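Local coordinates for protein UDP-N-acetylglucosamine 2-epimerase (Listeria monocytogenes, PDB 3OT5) that probably interconverts UDP-N-acetylglucosamine and UDP-N-acetylmannosamine by epimerisation at C2 of the sugar, at residues G167-K181 and G188-T200. Residues are numbered along the deposited sequence; the frame is centred on the assembly and turned at random.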
ATOM      1  N   GLY A 167     -16.885   7.002  -3.892  1.00 38.02           N
ATOM      2  CA  GLY A 167     -17.010   8.148  -3.008  1.00 38.20           C
ATOM      3  C   GLY A 167     -18.423   8.710  -2.900  1.00 38.57           C
ATOM      4  O   GLY A 167     -18.818   9.181  -1.841  1.00 40.39           O
ATOM      5  N   VAL A 168     -19.207   8.676  -3.967  1.00 38.38           N
ATOM      6  CA  VAL A 168     -20.556   9.218  -3.859  1.00 39.62           C
ATOM      7  C   VAL A 168     -21.461   8.210  -3.155  1.00 39.26           C
ATOM      8  O   VAL A 168     -22.350   8.594  -2.387  1.00 39.93           O
ATOM      9  CB  VAL A 168     -21.168   9.634  -5.226  1.00 41.22           C
ATOM     10  CG1 VAL A 168     -20.224  10.572  -5.955  1.00 40.35           C
ATOM     11  CG2 VAL A 168     -21.470   8.427  -6.077  1.00 42.66           C
ATOM     12  N   MET A 169     -21.211   6.919  -3.383  1.00 36.64           N
ATOM     13  CA  MET A 169     -22.029   5.873  -2.789  1.00 36.61           C
ATOM     14  C   MET A 169     -21.711   5.625  -1.327  1.00 37.05           C
ATOM     15  O   MET A 169     -22.580   5.228  -0.567  1.00 37.02           O
ATOM     16  CB  MET A 169     -21.864   4.569  -3.562  1.00 36.55           C
ATOM     17  CG  MET A 169     -22.320   4.671  -4.993  1.00 40.53           C
ATOM     18  SD  MET A 169     -22.095   3.126  -5.868  1.00 43.34           S
ATOM     19  CE  MET A 169     -20.318   2.946  -5.850  1.00 41.11           C
ATOM     20  N   ALA A 170     -20.466   5.858  -0.934  1.00 36.12           N
ATOM     21  CA  ALA A 170     -20.055   5.619   0.445  1.00 35.69           C
ATOM     22  C   ALA A 170     -20.823   6.442   1.479  1.00 37.23           C
ATOM     23  O   ALA A 170     -21.156   7.618   1.272  1.00 35.20           O
ATOM     24  CB  ALA A 170     -18.550   5.876   0.595  1.00 34.38           C
ATOM     25  N   ASP A 171     -21.076   5.795   2.610  1.00 37.51           N
ATOM     26  CA  ASP A 171     -21.733   6.415   3.738  1.00 38.64           C
ATOM     27  C   ASP A 171     -20.681   6.847   4.740  1.00 37.26           C
ATOM     28  O   ASP A 171     -20.894   7.761   5.492  1.00 37.66           O
ATOM     29  CB  ASP A 171     -22.667   5.415   4.384  1.00 39.96           C
ATOM     30  CG  ASP A 171     -23.771   5.012   3.467  1.00 41.38           C
ATOM     31  OD1 ASP A 171     -24.523   5.908   3.034  1.00 48.62           O
ATOM     32  OD2 ASP A 171     -23.906   3.810   3.208  1.00 43.51           O
ATOM     33  N   ILE A 172     -19.537   6.176   4.734  1.00 37.34           N
ATOM     34  CA  ILE A 172     -18.463   6.502   5.652  1.00 37.98           C
ATOM     35  C   ILE A 172     -17.133   6.324   4.913  1.00 37.80           C
ATOM     36  O   ILE A 172     -16.918   5.353   4.178  1.00 35.19           O
ATOM     37  CB  ILE A 172     -18.620   5.707   6.985  1.00 39.49           C
ATOM     38  CG1 ILE A 172     -17.543   6.085   7.996  1.00 40.89           C
ATOM     39  CG2 ILE A 172     -18.634   4.216   6.731  1.00 39.01           C
ATOM     40  CD1 ILE A 172     -17.856   5.552   9.404  1.00 45.86           C
ATOM     41  N   HIS A 173     -16.264   7.313   5.082  1.00 38.51           N
ATOM     42  CA  HIS A 173     -15.003   7.357   4.384  1.00 38.43           C
ATOM     43  C   HIS A 173     -13.858   7.311   5.355  1.00 39.71           C
ATOM     44  O   HIS A 173     -13.821   8.065   6.335  1.00 43.00           O
ATOM     45  CB  HIS A 173     -14.927   8.664   3.595  1.00 37.57           C
ATOM     46  CG  HIS A 173     -16.129   8.919   2.747  1.00 35.87           C
ATOM     47  ND1 HIS A 173     -16.177   8.609   1.406  1.00 34.91           N
ATOM     48  CD2 HIS A 173     -17.340   9.437   3.058  1.00 35.15           C
ATOM     49  CE1 HIS A 173     -17.360   8.942   0.922  1.00 31.29           C
ATOM     50  NE2 HIS A 173     -18.090   9.438   1.907  1.00 32.36           N
ATOM     51  N   PHE A 174     -12.919   6.428   5.070  1.00 37.63           N
ATOM     52  CA  PHE A 174     -11.761   6.273   5.894  1.00 38.84           C
ATOM     53  C   PHE A 174     -10.613   6.742   5.007  1.00 39.50           C
ATOM     54  O   PHE A 174     -10.114   6.008   4.177  1.00 39.92           O
ATOM     55  CB  PHE A 174     -11.641   4.813   6.339  1.00 38.13           C
ATOM     56  CG  PHE A 174     -12.925   4.252   6.908  1.00 37.15           C
ATOM     57  CD1 PHE A 174     -13.389   4.659   8.145  1.00 36.44           C
ATOM     58  CD2 PHE A 174     -13.667   3.314   6.194  1.00 37.72           C
ATOM     59  CE1 PHE A 174     -14.551   4.147   8.671  1.00 40.19           C
ATOM     60  CE2 PHE A 174     -14.829   2.786   6.713  1.00 38.32           C
ATOM     61  CZ  PHE A 174     -15.286   3.213   7.957  1.00 43.00           C
ATOM     62  N   SER A 175     -10.249   8.011   5.152  1.00 40.66           N
ATOM     63  CA  SER A 175      -9.193   8.600   4.348  1.00 40.41           C
ATOM     64  C   SER A 175      -7.833   8.276   4.928  1.00 39.94           C
ATOM     65  O   SER A 175      -7.679   8.185   6.139  1.00 40.52           O
ATOM     66  CB  SER A 175      -9.366  10.117   4.270  1.00 41.71           C
ATOM     67  OG  SER A 175     -10.591  10.450   3.640  1.00 41.80           O
ATOM     68  N   PRO A 176      -6.846   8.081   4.061  1.00 37.84           N
ATOM     69  CA  PRO A 176      -5.545   7.778   4.590  1.00 39.62           C
ATOM     70  C   PRO A 176      -4.824   9.039   5.032  1.00 41.14           C
ATOM     71  O   PRO A 176      -3.964   8.968   5.901  1.00 43.36           O
ATOM     72  CB  PRO A 176      -4.829   7.141   3.400  1.00 37.68           C
ATOM     73  CG  PRO A 176      -5.412   7.824   2.233  1.00 36.04           C
ATOM     74  CD  PRO A 176      -6.859   8.058   2.588  1.00 37.72           C
ATOM     75  N   THR A 177      -5.197  10.183   4.470  1.00 41.19           N
ATOM     76  CA  THR A 177      -4.528  11.435   4.799  1.00 43.39           C
ATOM     77  C   THR A 177      -5.477  12.613   4.896  1.00 44.72           C
ATOM     78  O   THR A 177      -6.650  12.537   4.496  1.00 42.40           O
ATOM     79  CB  THR A 177      -3.495  11.798   3.716  1.00 43.66           C
ATOM     80  OG1 THR A 177      -4.166  11.981   2.463  1.00 46.67           O
ATOM     81  CG2 THR A 177      -2.446  10.697   3.571  1.00 44.91           C
ATOM     82  N   LYS A 178      -4.943  13.712   5.425  1.00 47.14           N
ATOM     83  CA  LYS A 178      -5.700  14.930   5.574  1.00 49.18           C
ATOM     84  C   LYS A 178      -6.136  15.387   4.181  1.00 47.72           C
ATOM     85  O   LYS A 178      -7.284  15.816   3.997  1.00 46.43           O
ATOM     86  CB  LYS A 178      -4.867  16.011   6.278  1.00 51.77           C
ATOM     87  CG  LYS A 178      -5.653  17.295   6.584  1.00 57.32           C
ATOM     88  CD  LYS A 178      -4.792  18.353   7.277  1.00 63.54           C
ATOM     89  CE  LYS A 178      -5.587  19.638   7.553  1.00 68.47           C
ATOM     90  NZ  LYS A 178      -4.777  20.695   8.270  1.00 71.06           N
ATOM     91  N   GLN A 179      -5.221  15.260   3.212  1.00 45.73           N
ATOM     92  CA  GLN A 179      -5.470  15.644   1.819  1.00 44.44           C
ATOM     93  C   GLN A 179      -6.658  14.918   1.238  1.00 41.12           C
ATOM     94  O   GLN A 179      -7.500  15.524   0.608  1.00 42.02           O
ATOM     95  CB  GLN A 179      -4.250  15.323   0.956  1.00 44.64           C
ATOM     96  CG  GLN A 179      -4.372  15.694  -0.540  1.00 46.99           C
ATOM     97  CD  GLN A 179      -4.598  17.182  -0.776  1.00 53.74           C
ATOM     98  OE1 GLN A 179      -5.698  17.701  -0.567  1.00 55.65           O
ATOM     99  NE2 GLN A 179      -3.569  17.861  -1.279  1.00 56.60           N
ATOM    100  N   ALA A 180      -6.705  13.606   1.425  1.00 39.95           N
ATOM    101  CA  ALA A 180      -7.815  12.803   0.915  1.00 38.18           C
ATOM    102  C   ALA A 180      -9.134  13.267   1.531  1.00 39.10           C
ATOM    103  O   ALA A 180     -10.185  13.229   0.875  1.00 38.91           O
ATOM    104  CB  ALA A 180      -7.580  11.321   1.205  1.00 35.49           C
ATOM    105  N   LYS A 181      -9.083  13.695   2.789  1.00 40.99           N
ATOM    106  CA  LYS A 181     -10.270  14.184   3.475  1.00 42.82           C
ATOM    107  C   LYS A 181     -10.724  15.471   2.816  1.00 44.89           C
ATOM    108  O   LYS A 181     -11.901  15.619   2.493  1.00 45.08           O
ATOM    109  CB  LYS A 181     -10.025  14.380   4.980  1.00 44.06           C
ATOM    110  CG  LYS A 181     -11.222  14.971   5.733  1.00 46.87           C
ATOM    111  CD  LYS A 181     -11.081  14.802   7.245  1.00 54.46           C
ATOM    112  CE  LYS A 181     -12.347  15.202   7.990  1.00 57.19           C
ATOM    113  NZ  LYS A 181     -12.282  14.792   9.430  1.00 61.36           N
ATOM    114  N   GLY A 188     -18.186  18.268  -1.442  1.00 54.16           N
ATOM    115  CA  GLY A 188     -19.380  18.447  -0.635  1.00 55.44           C
ATOM    116  C   GLY A 188     -19.781  17.302   0.274  1.00 54.60           C
ATOM    117  O   GLY A 188     -20.933  17.240   0.683  1.00 56.53           O
ATOM    118  N   LYS A 189     -18.865  16.383   0.590  1.00 52.90           N
ATOM    119  CA  LYS A 189     -19.204  15.285   1.508  1.00 51.20           C
ATOM    120  C   LYS A 189     -19.376  15.814   2.929  1.00 52.78           C
ATOM    121  O   LYS A 189     -18.762  16.811   3.316  1.00 52.98           O
ATOM    122  CB  LYS A 189     -18.165  14.150   1.506  1.00 49.87           C
ATOM    123  CG  LYS A 189     -18.297  13.115   0.400  1.00 48.01           C
ATOM    124  CD  LYS A 189     -18.061  13.649  -0.984  1.00 48.21           C
ATOM    125  CE  LYS A 189     -18.166  12.512  -2.000  1.00 45.71           C
ATOM    126  NZ  LYS A 189     -17.950  12.972  -3.387  1.00 46.90           N
ATOM    127  N   ASP A 190     -20.203  15.117   3.701  1.00 52.36           N
ATOM    128  CA  ASP A 190     -20.497  15.493   5.076  1.00 54.10           C
ATOM    129  C   ASP A 190     -19.277  15.226   5.962  1.00 53.08           C
ATOM    130  O   ASP A 190     -18.895  14.076   6.147  1.00 50.86           O
ATOM    131  CB  ASP A 190     -21.719  14.693   5.558  1.00 54.65           C
ATOM    132  CG  ASP A 190     -22.216  15.117   6.934  1.00 59.88           C
ATOM    133  OD1 ASP A 190     -23.263  14.579   7.358  1.00 67.08           O
ATOM    134  OD2 ASP A 190     -21.590  15.981   7.586  1.00 61.85           O
ATOM    135  N   PRO A 191     -18.666  16.293   6.520  1.00 53.93           N
ATOM    136  CA  PRO A 191     -17.491  16.122   7.384  1.00 54.19           C
ATOM    137  C   PRO A 191     -17.670  15.037   8.452  1.00 53.74           C
ATOM    138  O   PRO A 191     -16.731  14.320   8.755  1.00 53.97           O
ATOM    139  CB  PRO A 191     -17.329  17.499   8.065  1.00 57.55           C
ATOM    140  CG  PRO A 191     -18.102  18.474   7.217  1.00 58.37           C
ATOM    141  CD  PRO A 191     -19.160  17.690   6.495  1.00 56.73           C
ATOM    142  N   ALA A 192     -18.865  14.934   9.027  1.00 54.31           N
ATOM    143  CA  ALA A 192     -19.138  13.927  10.053  1.00 53.69           C
ATOM    144  C   ALA A 192     -18.963  12.484   9.548  1.00 50.14           C
ATOM    145  O   ALA A 192     -18.860  11.552  10.346  1.00 49.29           O
ATOM    146  CB  ALA A 192     -20.545  14.117  10.622  1.00 55.01           C
ATOM    147  N   THR A 193     -18.921  12.292   8.234  1.00 47.76           N
ATOM    148  CA  THR A 193     -18.769  10.948   7.682  1.00 44.85           C
ATOM    149  C   THR A 193     -17.331  10.588   7.242  1.00 43.66           C
ATOM    150  O   THR A 193     -17.074   9.451   6.827  1.00 40.23           O
ATOM    151  CB  THR A 193     -19.710  10.756   6.484  1.00 43.75           C
ATOM    152  OG1 THR A 193     -19.302  11.604   5.408  1.00 41.52           O
ATOM    153  CG2 THR A 193     -21.165  11.068   6.884  1.00 44.80           C
ATOM    154  N   ILE A 194     -16.400  11.534   7.341  1.00 44.69           N
ATOM    155  CA  ILE A 194     -15.017  11.279   6.917  1.00 44.44           C
ATOM    156  C   ILE A 194     -14.068  11.161   8.098  1.00 45.85           C
ATOM    157  O   ILE A 194     -14.078  11.999   9.013  1.00 47.92           O
ATOM    158  CB  ILE A 194     -14.480  12.409   6.020  1.00 45.82           C
ATOM    159  CG1 ILE A 194     -15.417  12.682   4.842  1.00 45.31           C
ATOM    160  CG2 ILE A 194     -13.095  12.054   5.503  1.00 44.31           C
ATOM    161  CD1 ILE A 194     -15.085  13.981   4.137  1.00 46.92           C
ATOM    162  N   PHE A 195     -13.216  10.141   8.064  1.00 44.27           N
ATOM    163  CA  PHE A 195     -12.248   9.939   9.132  1.00 44.64           C
ATOM    164  C   PHE A 195     -10.852   9.709   8.570  1.00 43.89           C
ATOM    165  O   PHE A 195     -10.646   8.767   7.823  1.00 42.95           O
ATOM    166  CB  PHE A 195     -12.641   8.731   9.991  1.00 43.85           C
ATOM    167  CG  PHE A 195     -13.957   8.879  10.684  1.00 45.56           C
ATOM    168  CD1 PHE A 195     -14.019   9.377  11.982  1.00 51.21           C
ATOM    169  CD2 PHE A 195     -15.137   8.532  10.047  1.00 47.22           C
ATOM    170  CE1 PHE A 195     -15.230   9.519  12.626  1.00 51.48           C
ATOM    171  CE2 PHE A 195     -16.365   8.673  10.694  1.00 48.38           C
ATOM    172  CZ  PHE A 195     -16.408   9.161  11.981  1.00 49.00           C
ATOM    173  N   VAL A 196      -9.904  10.580   8.922  1.00 45.04           N
ATOM    174  CA  VAL A 196      -8.526  10.410   8.503  1.00 43.49           C
ATOM    175  C   VAL A 196      -8.027   9.362   9.475  1.00 44.38           C
ATOM    176  O   VAL A 196      -7.844   9.625  10.653  1.00 45.32           O
ATOM    177  CB  VAL A 196      -7.667  11.687   8.645  1.00 45.69           C
ATOM    178  CG1 VAL A 196      -6.209  11.407   8.163  1.00 41.04           C
ATOM    179  CG2 VAL A 196      -8.273  12.835   7.862  1.00 42.32           C
ATOM    180  N   THR A 197      -7.809   8.166   8.965  1.00 43.20           N
ATOM    181  CA  THR A 197      -7.391   7.042   9.779  1.00 43.07           C
ATOM    182  C   THR A 197      -5.958   6.591   9.553  1.00 43.36           C
ATOM    183  O   THR A 197      -5.400   5.849  10.365  1.00 42.92           O
ATOM    184  CB  THR A 197      -8.260   5.845   9.385  1.00 42.14           C
ATOM    185  OG1 THR A 197      -8.037   5.559   7.998  1.00 37.84           O
ATOM    186  CG2 THR A 197      -9.739   6.170   9.599  1.00 38.91           C
ATOM    187  N   GLY A 198      -5.355   7.055   8.467  1.00 43.64           N
ATOM    188  CA  GLY A 198      -4.016   6.594   8.088  1.00 44.14           C
ATOM    189  C   GLY A 198      -4.253   5.454   7.104  1.00 41.47           C
ATOM    190  O   GLY A 198      -5.399   5.105   6.805  1.00 42.63           O
ATOM    191  N   ASN A 199      -3.164   4.857   6.638  0.50 43.25           N
ATOM    192  CA  ASN A 199      -3.192   3.765   5.674  0.50 41.15           C
ATOM    193  C   ASN A 199      -3.079   2.384   6.329  0.50 40.70           C
ATOM    194  O   ASN A 199      -2.116   2.130   7.050  0.50 40.00           O
ATOM    195  CB  ASN A 199      -2.019   3.961   4.704  0.50 40.13           C
ATOM    196  CG  ASN A 199      -1.902   2.849   3.680  0.50 38.96           C
ATOM    197  OD1 ASN A 199      -2.630   1.852   3.734  0.50 36.83           O
ATOM    198  ND2 ASN A 199      -0.972   3.008   2.745  0.50 33.27           N
ATOM    199  N   THR A 200      -4.047   1.491   6.090  1.00 40.11           N
ATOM    200  CA  THR A 200      -3.970   0.131   6.672  1.00 40.37           C
ATOM    201  C   THR A 200      -2.740  -0.698   6.233  1.00 39.74           C
ATOM    202  O   THR A 200      -2.366  -1.661   6.903  1.00 39.19           O
ATOM    203  CB  THR A 200      -5.260  -0.688   6.435  1.00 41.49           C
ATOM    204  OG1 THR A 200      -5.542  -0.770   5.034  1.00 39.75           O
ATOM    205  CG2 THR A 200      -6.458  -0.047   7.164  1.00 43.58           C
TER
HETATM  206  O   HOH W   1     -20.557  10.624   3.372  1.00 47.37           O
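H173 and S175 zip strand 172-175 to strand 194-196 in parallel register. H173 N reaches T193 O at 2.9 Å; F195 N gives to H173 O at 2.8 Å, S175 N to F195 O and T197 N to S175 O. Water 1 joins the side chains at one end: it lies in the plane of the H173 ring, 3.1 Å from NE2, and donates to T193 OG1 at 2.6 Å. That hydroxyl donates to D190 O in the carbonyl plane, so its rotation is fixed from two directions.

On the face carrying H173, S175, I194 and V196, K181 CG of helix 178-186 presses on I194 CG2 and K181 CD on V196 CG2, both at a tight 3.5 Å, while K181 NZ bonds weakly to I194 O and forms a salt bridge to D400. With CG1 anti to its backbone N (chi1 -180°), V196 points this methyl at the turn, 3.6 Å from T177 C. K189 bends at chi2, which lays CE 3.4 Å from G167 O; K189 NZ forms a salt bridge with E187. On the opposite face, I172 CD1 meets F195 CE2 obliquely at 3.7 Å.

This is a right-handed beta-alpha-beta crossover at one edge of the N-terminal Rossmann-like sheet: strand 140-144 flanks 172-175 on its other side, L184 of the connecting helix packs on H173, S175 and I194, and helix 380-392 packs against F174.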